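Local coordinates for protein flower-specific defensin (Nicotiana alata, PDB 4CQK) that defends the plant as an antifungal peptide, retards the growth of insect pests and binds the phosphoinositide PIP2, at residues T5-F10 with R39-T44. Numbering follows the deposited sequence.
Sequences TESNTF and RRCLCT. With PIO ([(2R)-2-octanoyloxy-3-[oxidanyl-[(1R,2R,3S,4R,5R,6S)-2,3,6-tris(oxidanyl)-4,5-diphosphonooxy-cyclohexyl]oxy-phosphoryl]oxy-propyl] octanoate), chain O; SO4 (sulfate ion), chain U.
Glu6 and Arg40 meet beside the antiparallel pairing of strands 3-6 and 41-45. Thr5 and Cys43 form a hydrogen-bonded pair, with Cys43 N to Thr5 O at 2.7 Å. Just past the strand, Ser7 N gives a further backbone hydrogen bond to Cys41 O.

The Arg40 stem crosses the Glu6 side chain at about a right angle. Arg40 CG lies 3.5 Å from Glu6 OE2, and CB and CD are close to the same oxygen. The chain then bends at chi3 (-70°), which brings the guanidinium over Leu42 CD2 on one face. Arg40 NE lies 4.0 Å from PIO O12. NH1 reaches Glu6 OE1 through a water; the carboxylate and guanidinium planes stand 78° apart. Arg40 NH2 makes weak hydrogen bonds to PIO O1 (3.1 Å) and O12, and a salt bridge to a second PIO. A further water joins Glu6 OE2 to Cys41 N.

Phe10 rests on Cys41, its CD2 3.4 Å from Cys41 CB. Cys41 SG makes an oblique sulfur-aromatic contact, 4.4 Å from the Phe10 ring centroid. Cys41 forms a disulfide with Cys20 and Cys43 one with Cys24, tying this strand to helix 17-26, as in the cysteine-stabilised alpha-beta motif of plant defensins. Ser7 OG accepts from Phe10 N (2.9 Å), an ST motif, and is hydrogen-bonded to Glu27 OE2.

The nearest charged atoms, Glu6 OE1 and Arg40 NH1, are 4.9 Å apart, which probably leaves much of the arginine's charge for the lipid phosphates.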
loop_
_atom_site.group_PDB
_atom_site.type_symbol
_atom_site.label_atom_id
_atom_site.label_comp_id
_atom_site.label_asym_id
_atom_site.label_seq_id
_atom_site.Cartn_x
_atom_site.Cartn_y
_atom_site.Cartn_z
ATOM N N THR A 5 -3.098 -1.149 2.295
ATOM C CA THR A 5 -2.779 -0.808 3.674
ATOM C C THR A 5 -3.159 -1.980 4.574
ATOM O O THR A 5 -3.780 -2.933 4.125
ATOM C CB THR A 5 -3.524 0.471 4.150
ATOM O OG1 THR A 5 -2.935 0.936 5.379
ATOM C CG2 THR A 5 -4.990 0.185 4.410
ATOM N N GLU A 6 -2.797 -1.923 5.845
ATOM C CA GLU A 6 -3.143 -3.024 6.755
ATOM C C GLU A 6 -4.499 -2.777 7.435
ATOM O O GLU A 6 -4.761 -1.691 7.930
ATOM C CB GLU A 6 -2.060 -3.181 7.834
ATOM C CG GLU A 6 -2.295 -4.396 8.743
ATOM C CD GLU A 6 -1.151 -4.625 9.736
ATOM O OE1 GLU A 6 -0.309 -3.720 9.886
ATOM O OE2 GLU A 6 -1.117 -5.703 10.348
ATOM N N SER A 7 -5.325 -3.815 7.461
ATOM C CA SER A 7 -6.636 -3.782 8.109
ATOM C C SER A 7 -6.557 -3.289 9.559
ATOM O O SER A 7 -5.740 -3.784 10.345
ATOM C CB SER A 7 -7.231 -5.189 8.126
ATOM O OG SER A 7 -8.449 -5.207 8.841
ATOM N N ASN A 8 -7.468 -2.395 9.943
ATOM C CA ASN A 8 -7.536 -1.972 11.335
ATOM C C ASN A 8 -8.308 -2.951 12.217
ATOM O O ASN A 8 -8.095 -2.985 13.424
ATOM C CB ASN A 8 -8.196 -0.590 11.448
ATOM C CG ASN A 8 -7.263 0.535 11.058
ATOM O OD1 ASN A 8 -6.041 0.362 11.034
ATOM N ND2 ASN A 8 -7.834 1.702 10.732
ATOM N N THR A 9 -9.215 -3.720 11.604
ATOM C CA THR A 9 -10.189 -4.485 12.381
ATOM C C THR A 9 -9.992 -5.991 12.334
ATOM O O THR A 9 -10.481 -6.691 13.220
ATOM C CB THR A 9 -11.651 -4.153 11.951
ATOM O OG1 THR A 9 -11.916 -4.668 10.632
ATOM C CG2 THR A 9 -11.888 -2.655 12.031
ATOM N N PHE A 10 -9.284 -6.510 11.325
ATOM C CA PHE A 10 -9.174 -7.963 11.203
ATOM C C PHE A 10 -8.450 -8.548 12.406
ATOM O O PHE A 10 -7.337 -8.147 12.714
ATOM C CB PHE A 10 -8.404 -8.367 9.939
ATOM C CG PHE A 10 -8.269 -9.841 9.782
ATOM C CD1 PHE A 10 -9.338 -10.587 9.312
ATOM C CD2 PHE A 10 -7.079 -10.482 10.078
ATOM C CE1 PHE A 10 -9.232 -11.976 9.152
ATOM C CE2 PHE A 10 -6.965 -11.861 9.921
ATOM C CZ PHE A 10 -8.046 -12.606 9.455
ATOM N N ARG A 39 1.630 -12.667 7.402
ATOM C CA ARG A 39 0.245 -13.076 7.621
ATOM C C ARG A 39 -0.598 -11.956 8.239
ATOM O O ARG A 39 -1.499 -12.209 9.064
ATOM C CB ARG A 39 0.166 -14.333 8.522
ATOM C CG ARG A 39 1.057 -15.501 8.099
ATOM C CD ARG A 39 1.047 -15.774 6.579
ATOM N NE ARG A 39 -0.289 -16.109 6.082
ATOM C CZ ARG A 39 -0.559 -16.418 4.816
ATOM N NH1 ARG A 39 0.414 -16.424 3.904
ATOM N NH2 ARG A 39 -1.798 -16.737 4.461
ATOM N N ARG A 40 -0.325 -10.718 7.824
ATOM C CA ARG A 40 -1.199 -9.591 8.092
ATOM C C ARG A 40 -2.397 -9.677 7.182
ATOM O O ARG A 40 -2.352 -10.387 6.172
ATOM C CB ARG A 40 -0.457 -8.290 7.803
ATOM C CG ARG A 40 0.791 -8.128 8.684
ATOM C CD ARG A 40 1.638 -6.968 8.167
ATOM N NE ARG A 40 2.262 -7.309 6.884
ATOM C CZ ARG A 40 2.926 -6.437 6.136
ATOM N NH1 ARG A 40 3.010 -5.173 6.548
ATOM N NH2 ARG A 40 3.471 -6.811 4.962
ATOM N N CYS A 41 -3.465 -8.969 7.529
ATOM C CA CYS A 41 -4.581 -8.770 6.597
ATOM C C CYS A 41 -4.360 -7.442 5.888
ATOM O O CYS A 41 -4.355 -6.403 6.535
ATOM C CB CYS A 41 -5.922 -8.786 7.356
ATOM S SG CYS A 41 -7.362 -8.374 6.333
ATOM N N LEU A 42 -4.136 -7.474 4.569
ATOM C CA LEU A 42 -3.903 -6.256 3.796
ATOM C C LEU A 42 -5.155 -5.924 2.987
ATOM O O LEU A 42 -5.730 -6.798 2.325
ATOM C CB LEU A 42 -2.742 -6.450 2.818
ATOM C CG LEU A 42 -1.440 -6.929 3.468
ATOM C CD1 LEU A 42 -0.336 -7.112 2.412
ATOM C CD2 LEU A 42 -1.028 -5.956 4.515
ATOM N N CYS A 43 -5.591 -4.668 3.036
ATOM C CA CYS A 43 -6.771 -4.226 2.283
ATOM C C CYS A 43 -6.340 -3.456 1.042
ATOM O O CYS A 43 -5.303 -2.787 1.065
ATOM C CB CYS A 43 -7.596 -3.260 3.149
ATOM S SG CYS A 43 -8.181 -4.012 4.715
ATOM N N THR A 44 -7.142 -3.511 -0.025
ATOM C CA THR A 44 -6.758 -2.840 -1.262
ATOM C C THR A 44 -7.958 -2.137 -1.855
ATOM O O THR A 44 -9.091 -2.569 -1.653
ATOM C CB THR A 44 -6.201 -3.831 -2.304
ATOM O OG1 THR A 44 -7.113 -4.925 -2.464
ATOM C CG2 THR A 44 -4.851 -4.385 -1.860
HETATM C C1 PIO O . 4.303 -8.704 1.404
HETATM O O1 PIO O . 4.077 -8.907 2.790
HETATM P P1 PIO O . 4.920 -9.990 3.594
HETATM C C2 PIO O . 5.186 -7.474 1.185
HETATM O O2 PIO O . 4.526 -6.349 1.760
HETATM C C3 PIO O . 5.361 -7.246 -0.307
HETATM O O3 PIO O . 6.291 -6.166 -0.545
HETATM C C4 PIO O . 4.025 -6.966 -0.948
HETATM O O4 PIO O . 4.118 -6.806 -2.378
HETATM P P4 PIO O . 4.210 -5.332 -3.020
HETATM C C5 PIO O . 3.074 -8.151 -0.700
HETATM O O5 PIO O . 1.792 -7.718 -1.153
HETATM P P5 PIO O . 0.826 -8.657 -2.021
HETATM C C6 PIO O . 2.939 -8.511 0.765
HETATM O O6 PIO O . 2.235 -9.758 0.835
HETATM O O11 PIO O . 5.212 -11.185 2.738
HETATM O O12 PIO O . 4.266 -10.159 4.936
HETATM O O13 PIO O . 6.299 -9.177 3.842
HETATM C C1A PIO O . 10.163 -7.983 6.462
HETATM O O1A PIO O . 11.016 -7.589 5.685
HETATM C C1B PIO O . 10.789 -8.364 3.042
HETATM O O1B PIO O . 10.494 -7.351 2.464
HETATM C C1C PIO O . 6.694 -8.874 5.193
HETATM C C2A PIO O . 10.524 -8.647 7.768
HETATM C C2B PIO O . 12.222 -8.792 3.249
HETATM C C2C PIO O . 8.214 -8.806 5.234
HETATM O O2C PIO O . 8.760 -7.814 6.097
HETATM C C3A PIO O . 10.250 -10.135 7.620
HETATM C C3B PIO O . 12.505 -10.103 2.545
HETATM C C3C PIO O . 8.535 -8.362 3.848
HETATM O O3C PIO O . 9.684 -9.116 3.544
HETATM O O41 PIO O . 3.023 -4.566 -2.498
HETATM O O42 PIO O . 4.245 -5.543 -4.489
HETATM O O43 PIO O . 5.542 -4.815 -2.502
HETATM C C4A PIO O . 11.548 -10.827 7.212
HETATM C C4B PIO O . 13.985 -10.450 2.692
HETATM O O51 PIO O . 0.444 -9.810 -1.111
HETATM O O52 PIO O . 1.594 -9.179 -3.192
HETATM O O53 PIO O . -0.371 -7.801 -2.322
HETATM C C5A PIO O . 11.295 -11.993 6.267
HETATM C C5B PIO O . 14.842 -9.424 1.966
HETATM C C6A PIO O . 12.578 -12.772 5.992
HETATM C C6B PIO O . 16.319 -9.548 2.327
HETATM C C7A PIO O . 13.765 -12.197 6.761
HETATM C C7B PIO O . 16.871 -10.890 1.865
HETATM C C8A PIO O . 14.514 -13.282 7.509
HETATM C C8B PIO O . 17.983 -10.702 0.855
HETATM S S SO4 U . -7.769 5.323 8.659
HETATM O O1 SO4 U . -6.735 5.080 7.662
HETATM O O2 SO4 U . -7.382 4.667 9.908
HETATM O O3 SO4 U . -7.906 6.758 8.885
HETATM O O4 SO4 U . -9.047 4.785 8.203
HETATM O O HOH W 1 -3.162 -7.500 10.074
HETATM O O HOH W 2 2.266 -3.821 8.978
#